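Transaminase (Bacillus megaterium, PDB 5G0A) probably transfers amino groups between amines or amino acids and carbonyl compounds with S selectivity, using bound pyridoxal-5'-phosphate as cofactor. Local coordinates at residues B[10-18]-B[30-38]; B[49-57]-B[427-435]. All blocks are in the same frame, centred on the assembly; numbering follows the deposited sequence.

Interaction 1. Residues B[10-18]-B[30-38]; sequences WEQVKEWDR and EYQPVPIES
Trp10, Lys14, Asp17 and Arg18 on one side of the N-terminal helix 10-20 pack against Tyr31, Pro33, Pro35 and Glu37 of the extended chain that follows it. The contact is partly buried and lies far from the centre of the chain, against the second subunit. Its one direct hydrogen bond, from Tyr31 OH to Asp17 OD1, is very short at 2.5 Å. The carboxylate and ring planes are 18° apart, nearly coplanar, and OD1 lies in the ring plane at its edge. Asp17 CG stands anti to the backbone N (chi1 -179°), which turns the carboxylate toward the loop. A water lies 2.7 Å from Asp17 OD2 and farther from Tyr31 OH. It is placed to donate to either, but has more acceptors in reach than protons. Arg23 makes a cation-pi contact with the Tyr31 ring.

The fold here is the N-terminal part of a class-III aminotransferase, where a helix is followed by an extended loop carrying Pro33 and Pro35 into strand 38-40. The two prolines fill the middle of the contact. Pro33 CG lies over one face of the Arg18 guanidinium, and Arg18 NE is 3.6 Å from Pro33 CD. The same proline touches the CB and CG of Lys14. Lys14 CD lies 4.1 Å from Pro35 CG. Beyond it the chain bends at chi3 (67°), and NZ forms a salt bridge with Glu11 OE2 of its own helix. Trp10 extends the apolar surface: its CE3 is 3.8 Å from Pro35 CB. Farther along the indole, Trp10 CZ2 meets Glu37 CB at 3.7 Å, with the glutamate carboxylate almost perpendicular to the ring. Across the subunit boundary, Ile36 O accepts from Tyr82 OH of the second subunit.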
loop_
_atom_site.group_PDB
_atom_site.type_symbol
_atom_site.label_atom_id
_atom_site.label_comp_id
_atom_site.label_asym_id
_atom_site.label_seq_id
_atom_site.Cartn_x
_atom_site.Cartn_y
_atom_site.Cartn_z
ATOM N N TRP B 10 13.308 16.696 43.733
ATOM C CA TRP B 10 13.358 17.058 42.311
ATOM C C TRP B 10 14.622 16.580 41.601
ATOM O O TRP B 10 14.602 16.326 40.388
ATOM C CB TRP B 10 13.100 18.558 42.105
ATOM C CG TRP B 10 11.656 18.966 42.295
ATOM C CD1 TRP B 10 11.089 19.536 43.405
ATOM C CD2 TRP B 10 10.597 18.819 41.335
ATOM N NE1 TRP B 10 9.741 19.758 43.190
ATOM C CE2 TRP B 10 9.416 19.334 41.927
ATOM C CE3 TRP B 10 10.539 18.317 40.030
ATOM C CZ2 TRP B 10 8.175 19.355 41.253
ATOM C CZ3 TRP B 10 9.292 18.361 39.346
ATOM C CH2 TRP B 10 8.142 18.864 39.969
ATOM N N GLU B 11 15.727 16.423 42.336
ATOM C CA GLU B 11 16.906 15.810 41.738
ATOM C C GLU B 11 16.636 14.327 41.417
ATOM O O GLU B 11 17.097 13.813 40.391
ATOM C CB GLU B 11 18.155 16.001 42.627
ATOM C CG GLU B 11 18.660 17.436 42.612
ATOM C CD GLU B 11 19.104 17.885 41.233
ATOM O OE1 GLU B 11 19.883 17.153 40.598
ATOM O OE2 GLU B 11 18.665 18.959 40.770
ATOM N N GLN B 12 15.861 13.652 42.264
ATOM C CA GLN B 12 15.464 12.263 41.995
ATOM C C GLN B 12 14.514 12.199 40.794
ATOM O O GLN B 12 14.636 11.288 39.954
ATOM C CB GLN B 12 14.784 11.631 43.208
ATOM C CG GLN B 12 14.597 10.131 43.103
ATOM C CD GLN B 12 14.107 9.494 44.390
ATOM O OE1 GLN B 12 13.107 9.921 44.970
ATOM N NE2 GLN B 12 14.794 8.448 44.826
ATOM N N VAL B 13 13.578 13.146 40.749
ATOM C CA VAL B 13 12.638 13.288 39.609
ATOM C C VAL B 13 13.434 13.418 38.304
ATOM O O VAL B 13 13.169 12.724 37.332
ATOM C CB VAL B 13 11.676 14.498 39.789
ATOM C CG1 VAL B 13 10.950 14.857 38.488
ATOM C CG2 VAL B 13 10.682 14.280 40.930
ATOM N N LYS B 14 14.456 14.272 38.307
ATOM C CA LYS B 14 15.270 14.465 37.120
ATOM C C LYS B 14 16.025 13.182 36.721
ATOM O O LYS B 14 16.144 12.861 35.535
ATOM C CB LYS B 14 16.224 15.667 37.323
ATOM C CG LYS B 14 15.511 17.012 37.201
ATOM C CD LYS B 14 16.270 18.188 37.815
ATOM C CE LYS B 14 17.553 18.535 37.103
ATOM N NZ LYS B 14 18.209 19.684 37.817
ATOM N N GLU B 15 16.515 12.450 37.718
ATOM C CA GLU B 15 17.226 11.200 37.498
ATOM C C GLU B 15 16.289 10.174 36.865
ATOM O O GLU B 15 16.647 9.529 35.871
ATOM C CB GLU B 15 17.797 10.672 38.824
ATOM C CG GLU B 15 18.440 9.295 38.754
ATOM C CD GLU B 15 18.871 8.801 40.124
ATOM O OE1 GLU B 15 19.813 9.396 40.696
ATOM O OE2 GLU B 15 18.256 7.836 40.641
ATOM N N TRP B 16 15.087 10.068 37.425
ATOM C CA TRP B 16 14.065 9.152 36.892
ATOM C C TRP B 16 13.663 9.524 35.469
ATOM O O TRP B 16 13.467 8.636 34.607
ATOM C CB TRP B 16 12.806 9.152 37.778
ATOM C CG TRP B 16 12.943 8.501 39.138
ATOM C CD1 TRP B 16 13.904 7.612 39.551
ATOM C CD2 TRP B 16 12.053 8.670 40.241
ATOM N NE1 TRP B 16 13.666 7.234 40.861
ATOM C CE2 TRP B 16 12.541 7.870 41.306
ATOM C CE3 TRP B 16 10.902 9.439 40.449
ATOM C CZ2 TRP B 16 11.900 7.805 42.555
ATOM C CZ3 TRP B 16 10.266 9.377 41.700
ATOM C CH2 TRP B 16 10.775 8.559 42.732
ATOM N N ASP B 17 13.500 10.822 35.246
ATOM C CA ASP B 17 13.128 11.354 33.935
ATOM C C ASP B 17 14.216 10.998 32.916
ATOM O O ASP B 17 13.923 10.516 31.827
ATOM C CB ASP B 17 12.893 12.861 34.048
ATOM C CG ASP B 17 12.474 13.505 32.739
ATOM O OD1 ASP B 17 13.360 13.762 31.905
ATOM O OD2 ASP B 17 11.272 13.784 32.557
ATOM N N ARG B 18 15.489 11.199 33.286
ATOM C CA ARG B 18 16.593 10.785 32.408
ATOM C C ARG B 18 16.620 9.275 32.117
ATOM O O ARG B 18 16.812 8.872 30.973
ATOM C CB ARG B 18 17.955 11.223 32.993
ATOM C CG ARG B 18 18.259 12.708 32.889
ATOM C CD ARG B 18 19.645 13.012 33.485
ATOM N NE ARG B 18 19.745 14.389 33.973
ATOM C CZ ARG B 18 19.740 14.753 35.262
ATOM N NH1 ARG B 18 19.679 13.851 36.237
ATOM N NH2 ARG B 18 19.827 16.035 35.572
ATOM N N GLU B 30 22.498 14.737 24.904
ATOM C CA GLU B 30 22.361 16.185 24.878
ATOM C C GLU B 30 21.223 16.678 25.778
ATOM O O GLU B 30 21.098 17.874 26.039
ATOM C CB GLU B 30 22.191 16.679 23.438
ATOM C CG GLU B 30 20.797 16.451 22.846
ATOM C CD GLU B 30 20.731 16.739 21.361
ATOM O OE1 GLU B 30 21.449 17.644 20.876
ATOM O OE2 GLU B 30 19.968 16.046 20.663
ATOM N N TYR B 31 20.392 15.748 26.245
ATOM C CA TYR B 31 19.205 16.089 27.009
ATOM C C TYR B 31 19.486 16.604 28.413
ATOM O O TYR B 31 20.228 15.986 29.165
ATOM C CB TYR B 31 18.323 14.851 27.151
ATOM C CG TYR B 31 17.054 15.045 27.966
ATOM C CD1 TYR B 31 16.030 15.875 27.508
ATOM C CD2 TYR B 31 16.853 14.338 29.151
ATOM C CE1 TYR B 31 14.851 16.018 28.216
ATOM C CE2 TYR B 31 15.674 14.480 29.872
ATOM C CZ TYR B 31 14.675 15.319 29.390
ATOM O OH TYR B 31 13.495 15.458 30.097
ATOM N N GLN B 32 18.831 17.711 28.758
ATOM C CA GLN B 32 18.770 18.183 30.139
ATOM C C GLN B 32 17.300 18.384 30.499
ATOM O O GLN B 32 16.614 19.148 29.826
ATOM C CB GLN B 32 19.526 19.501 30.292
ATOM C CG GLN B 32 21.013 19.418 29.969
ATOM C CD GLN B 32 21.650 20.779 29.744
ATOM O OE1 GLN B 32 22.659 21.108 30.364
ATOM N NE2 GLN B 32 21.069 21.572 28.851
ATOM N N PRO B 33 16.817 17.688 31.540
ATOM C CA PRO B 33 15.395 17.836 31.920
ATOM C C PRO B 33 15.084 19.236 32.430
ATOM O O PRO B 33 15.950 19.895 33.027
ATOM C CB PRO B 33 15.175 16.775 33.010
ATOM C CG PRO B 33 16.536 16.288 33.411
ATOM C CD PRO B 33 17.562 16.775 32.429
ATOM N N VAL B 34 13.868 19.697 32.159
ATOM C CA VAL B 34 13.422 21.019 32.575
ATOM C C VAL B 34 12.174 20.804 33.432
ATOM O O VAL B 34 11.058 20.728 32.906
ATOM C CB VAL B 34 13.144 21.958 31.364
ATOM C CG1 VAL B 34 12.592 23.302 31.816
ATOM C CG2 VAL B 34 14.415 22.180 30.537
ATOM N N PRO B 35 12.360 20.706 34.766
ATOM C CA PRO B 35 11.201 20.457 35.615
ATOM C C PRO B 35 10.278 21.664 35.775
ATOM O O PRO B 35 10.723 22.798 35.991
ATOM C CB PRO B 35 11.820 20.027 36.947
ATOM C CG PRO B 35 13.151 20.698 36.978
ATOM C CD PRO B 35 13.623 20.718 35.541
ATOM N N ILE B 36 8.987 21.406 35.621
ATOM C CA ILE B 36 7.956 22.400 35.890
ATOM C C ILE B 36 7.074 21.903 37.024
ATOM O O ILE B 36 6.400 20.868 36.902
ATOM C CB ILE B 36 7.116 22.701 34.628
ATOM C CG1 ILE B 36 8.029 23.172 33.483
ATOM C CG2 ILE B 36 5.995 23.692 34.945
ATOM C CD1 ILE B 36 8.811 24.465 33.782
ATOM N N GLU B 37 7.097 22.633 38.144
ATOM C CA GLU B 37 6.344 22.245 39.356
ATOM C C GLU B 37 4.865 22.627 39.333
ATOM O O GLU B 37 4.032 21.943 39.922
ATOM C CB GLU B 37 7.050 22.822 40.616
ATOM C CG GLU B 37 6.355 22.524 41.962
ATOM C CD GLU B 37 5.240 23.498 42.308
ATOM O OE1 GLU B 37 5.312 24.685 41.935
ATOM O OE2 GLU B 37 4.257 23.081 42.977
ATOM N N SER B 38 4.536 23.737 38.689
ATOM C CA SER B 38 3.154 24.206 38.631
ATOM C C SER B 38 3.054 25.241 37.532
ATOM O O SER B 38 4.071 25.673 36.977
ATOM C CB SER B 38 2.658 24.759 39.994
ATOM O OG SER B 38 3.442 25.876 40.401
HETATM O O HOH W 1 10.343 14.995 30.286
#

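Interaction 2. Residues B[49-57]-B[427-435]; sequences GTRLLDFFN and LEKGVLIGG
Strands 51-54 and 431-432 run parallel, with Leu53 paired to Val431 and Asp54 to Leu432. Three backbone hydrogen bonds join them. Leu53 N donates to Gly430 O at 3.0 Å, and Leu432 N donates to Leu53 O at 2.8 Å; both are nearly straight. The third, Phe55 N to Leu432 O at 2.8 Å, is more bent, with an N-H...O angle of 137°. A water at the start of the pairing donates to both Arg51 O and Gly430 O.

On one side, Leu432 CD1 reaches Leu52 CB at 3.9 Å and also touches Asp54 OD1. Leu44 of strand 43-45 packs against Leu432 too, as does Tyr89 of the second subunit. Leu53 and Val431 point to the other face, toward helix 451-468. Together the strands form one end of a small four-stranded mixed sheet, ordered 38-40, 43-45, 51-54, 431-432. It joins the N-terminal part of this class-III aminotransferase to its C-terminal part. A type I turn from Leu427 to Gly430 leads into strand 431-432.

Beyond the paired residues, Phe55 CB meets Ile433 CD1 at 4.0 Å. The Phe56 ring lies along the backbone of 432-435. Its CZ comes within 3.4 Å of Gly434 N, while Gly435 N sits at the ring edge. Asp54 forms an Asx turn here: OD1 accepts from Phe56 N at 3.1 Å, from above the carboxylate plane, and also lies at the edge of the Phe56 ring. Asp54 CG is anti to the backbone N (chi1 -176°), beside the carbonyl carbon, which puts OD1 near Phe56 N. OD2 accepts from Gln58 N. Past the direct bonds, a second water between the segments accepts from Gly434 N and is placed to donate to Phe55 O, though it has more acceptors in reach than protons.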
loop_
_atom_site.group_PDB
_atom_site.type_symbol
_atom_site.label_atom_id
_atom_site.label_comp_id
_atom_site.label_asym_id
_atom_site.label_seq_id
_atom_site.Cartn_x
_atom_site.Cartn_y
_atom_site.Cartn_z
ATOM N N GLY B 49 11.061 28.039 42.141
ATOM C CA GLY B 49 10.220 29.221 42.068
ATOM C C GLY B 49 10.470 30.129 40.877
ATOM O O GLY B 49 9.800 31.152 40.751
ATOM N N THR B 50 11.432 29.780 40.016
ATOM C CA THR B 50 11.697 30.520 38.756
ATOM C C THR B 50 10.434 30.531 37.883
ATOM O O THR B 50 9.801 29.491 37.702
ATOM C CB THR B 50 12.864 29.880 37.961
ATOM O OG1 THR B 50 14.068 29.929 38.735
ATOM C CG2 THR B 50 13.119 30.575 36.595
ATOM N N ARG B 51 10.077 31.704 37.356
ATOM C CA ARG B 51 8.858 31.876 36.564
ATOM C C ARG B 51 9.223 32.136 35.117
ATOM O O ARG B 51 10.129 32.918 34.831
ATOM C CB ARG B 51 8.017 33.040 37.082
ATOM C CG ARG B 51 7.377 32.835 38.450
ATOM C CD ARG B 51 6.454 34.005 38.713
ATOM N NE ARG B 51 5.051 33.644 38.529
ATOM C CZ ARG B 51 4.140 34.400 37.921
ATOM N NH1 ARG B 51 4.469 35.573 37.381
ATOM N NH2 ARG B 51 2.892 33.962 37.833
ATOM N N LEU B 52 8.501 31.491 34.205
ATOM C CA LEU B 52 8.796 31.574 32.772
ATOM C C LEU B 52 7.523 31.991 32.054
ATOM O O LEU B 52 6.484 31.340 32.205
ATOM C CB LEU B 52 9.285 30.217 32.233
ATOM C CG LEU B 52 10.528 29.594 32.893
ATOM C CD1 LEU B 52 10.737 28.154 32.443
ATOM C CD2 LEU B 52 11.785 30.434 32.642
ATOM N N LEU B 53 7.575 33.100 31.316
ATOM C CA LEU B 53 6.408 33.544 30.568
ATOM C C LEU B 53 6.369 32.763 29.248
ATOM O O LEU B 53 7.313 32.798 28.456
ATOM C CB LEU B 53 6.485 35.067 30.296
ATOM C CG LEU B 53 5.397 35.649 29.393
ATOM C CD1 LEU B 53 3.988 35.422 29.942
ATOM C CD2 LEU B 53 5.665 37.146 29.165
ATOM N N ASP B 54 5.283 32.025 29.032
ATOM C CA ASP B 54 5.277 31.013 27.977
ATOM C C ASP B 54 4.574 31.514 26.712
ATOM O O ASP B 54 3.361 31.391 26.594
ATOM C CB ASP B 54 4.578 29.743 28.499
ATOM C CG ASP B 54 4.606 28.605 27.489
ATOM O OD1 ASP B 54 5.391 28.665 26.518
ATOM O OD2 ASP B 54 3.821 27.661 27.677
ATOM N N PHE B 55 5.332 32.083 25.773
ATOM C CA PHE B 55 4.725 32.535 24.527
ATOM C C PHE B 55 4.771 31.471 23.417
ATOM O O PHE B 55 4.762 31.798 22.222
ATOM C CB PHE B 55 5.234 33.931 24.088
ATOM C CG PHE B 55 4.322 35.053 24.502
ATOM C CD1 PHE B 55 3.971 35.221 25.844
ATOM C CD2 PHE B 55 3.789 35.935 23.557
ATOM C CE1 PHE B 55 3.109 36.235 26.244
ATOM C CE2 PHE B 55 2.938 36.969 23.952
ATOM C CZ PHE B 55 2.590 37.112 25.296
ATOM N N PHE B 56 4.819 30.201 23.836
ATOM C CA PHE B 56 4.371 29.083 22.984
ATOM C C PHE B 56 2.983 28.601 23.390
ATOM O O PHE B 56 2.356 27.853 22.617
ATOM C CB PHE B 56 5.314 27.896 23.071
ATOM C CG PHE B 56 6.680 28.170 22.521
ATOM C CD1 PHE B 56 6.933 28.058 21.166
ATOM C CD2 PHE B 56 7.716 28.544 23.375
ATOM C CE1 PHE B 56 8.195 28.319 20.659
ATOM C CE2 PHE B 56 8.984 28.797 22.879
ATOM C CZ PHE B 56 9.224 28.688 21.514
ATOM N N ASN B 57 2.518 29.001 24.589
ATOM C CA ASN B 57 1.265 28.469 25.184
ATOM C C ASN B 57 1.343 26.926 25.115
ATOM O O ASN B 57 0.386 26.250 24.723
ATOM C CB ASN B 57 0.025 29.039 24.448
ATOM C CG ASN B 57 -1.258 28.956 25.260
ATOM O OD1 ASN B 57 -2.299 28.573 24.736
ATOM N ND2 ASN B 57 -1.204 29.356 26.544
ATOM N N LEU B 427 15.260 33.740 26.543
ATOM C CA LEU B 427 15.228 33.010 27.822
ATOM C C LEU B 427 15.964 33.734 28.955
ATOM O O LEU B 427 15.571 33.656 30.122
ATOM C CB LEU B 427 15.788 31.590 27.655
ATOM C CG LEU B 427 15.608 30.592 28.812
ATOM C CD1 LEU B 427 14.136 30.378 29.164
ATOM C CD2 LEU B 427 16.285 29.267 28.494
ATOM N N GLU B 428 17.037 34.437 28.604
ATOM C CA GLU B 428 17.754 35.281 29.562
ATOM C C GLU B 428 16.826 36.309 30.211
ATOM O O GLU B 428 17.064 36.735 31.345
ATOM C CB GLU B 428 18.915 36.003 28.874
ATOM C CG GLU B 428 19.907 35.087 28.176
ATOM C CD GLU B 428 20.972 35.854 27.411
ATOM O OE1 GLU B 428 21.069 37.085 27.596
ATOM O OE2 GLU B 428 21.710 35.225 26.628
ATOM N N LYS B 429 15.781 36.703 29.484
ATOM C CA LYS B 429 14.764 37.627 29.986
ATOM C C LYS B 429 13.565 36.921 30.640
ATOM O O LYS B 429 12.544 37.555 30.931
ATOM C CB LYS B 429 14.298 38.559 28.856
ATOM C CG LYS B 429 15.390 39.471 28.295
ATOM C CD LYS B 429 15.787 40.576 29.269
ATOM C CE LYS B 429 14.716 41.657 29.365
ATOM N NZ LYS B 429 15.041 42.725 30.362
ATOM N N GLY B 430 13.708 35.612 30.869
ATOM C CA GLY B 430 12.644 34.776 31.441
ATOM C C GLY B 430 11.430 34.587 30.539
ATOM O O GLY B 430 10.323 34.380 31.038
ATOM N N VAL B 431 11.633 34.680 29.223
ATOM C CA VAL B 431 10.550 34.552 28.246
ATOM C C VAL B 431 10.819 33.359 27.338
ATOM O O VAL B 431 11.960 33.141 26.901
ATOM C CB VAL B 431 10.344 35.845 27.410
ATOM C CG1 VAL B 431 9.301 35.639 26.312
ATOM C CG2 VAL B 431 9.915 37.006 28.308
ATOM N N LEU B 432 9.774 32.552 27.117
ATOM C CA LEU B 432 9.816 31.450 26.147
ATOM C C LEU B 432 9.131 31.920 24.876
ATOM O O LEU B 432 7.927 32.151 24.863
ATOM C CB LEU B 432 9.086 30.203 26.705
ATOM C CG LEU B 432 9.679 29.624 28.001
ATOM C CD1 LEU B 432 8.708 28.692 28.718
ATOM C CD2 LEU B 432 10.982 28.892 27.696
ATOM N N ILE B 433 9.896 32.076 23.807
ATOM C CA ILE B 433 9.349 32.554 22.531
ATOM C C ILE B 433 10.300 32.085 21.448
ATOM O O ILE B 433 11.503 31.977 21.698
ATOM C CB ILE B 433 9.150 34.100 22.521
ATOM C CG1 ILE B 433 8.210 34.541 21.393
ATOM C CG2 ILE B 433 10.493 34.833 22.459
ATOM C CD1 ILE B 433 7.583 35.917 21.590
ATOM N N GLY B 434 9.761 31.768 20.276
ATOM C CA GLY B 434 10.551 31.206 19.187
ATOM C C GLY B 434 9.669 30.606 18.115
ATOM O O GLY B 434 8.662 31.207 17.726
ATOM N N GLY B 435 10.053 29.432 17.628
ATOM C CA GLY B 435 9.293 28.774 16.559
ATOM C C GLY B 435 9.627 27.308 16.371
ATOM O O GLY B 435 10.582 26.790 16.960
HETATM O O HOH W 2 9.600 35.512 33.572
HETATM O O HOH W 3 6.893 31.640 20.266
#

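How the interactions relate
The two contacts follow one another along the chain and lie on the same side of the subunit. Their centres are about 18 Å apart. Their nearest atoms are about 4 Å apart, without touching. Strands 38-40 and 43-45 connect them: the loop of interaction 1 runs into strand 38-40, and the same small sheet ends in the strand pair of interaction 2. Ile36 and Leu432 both touch Leu44 of strand 43-45, and both pack on Tyr89 of the second subunit. Interaction 2 is the more buried. Its Phe56 side chain lies about 12 Å from a bound pyridoxal-5'-phosphate, but no residue of either contact belongs to that pocket. A tetraethylene glycol, probably from the crystallisation liquor, is about 4 Å from Phe56.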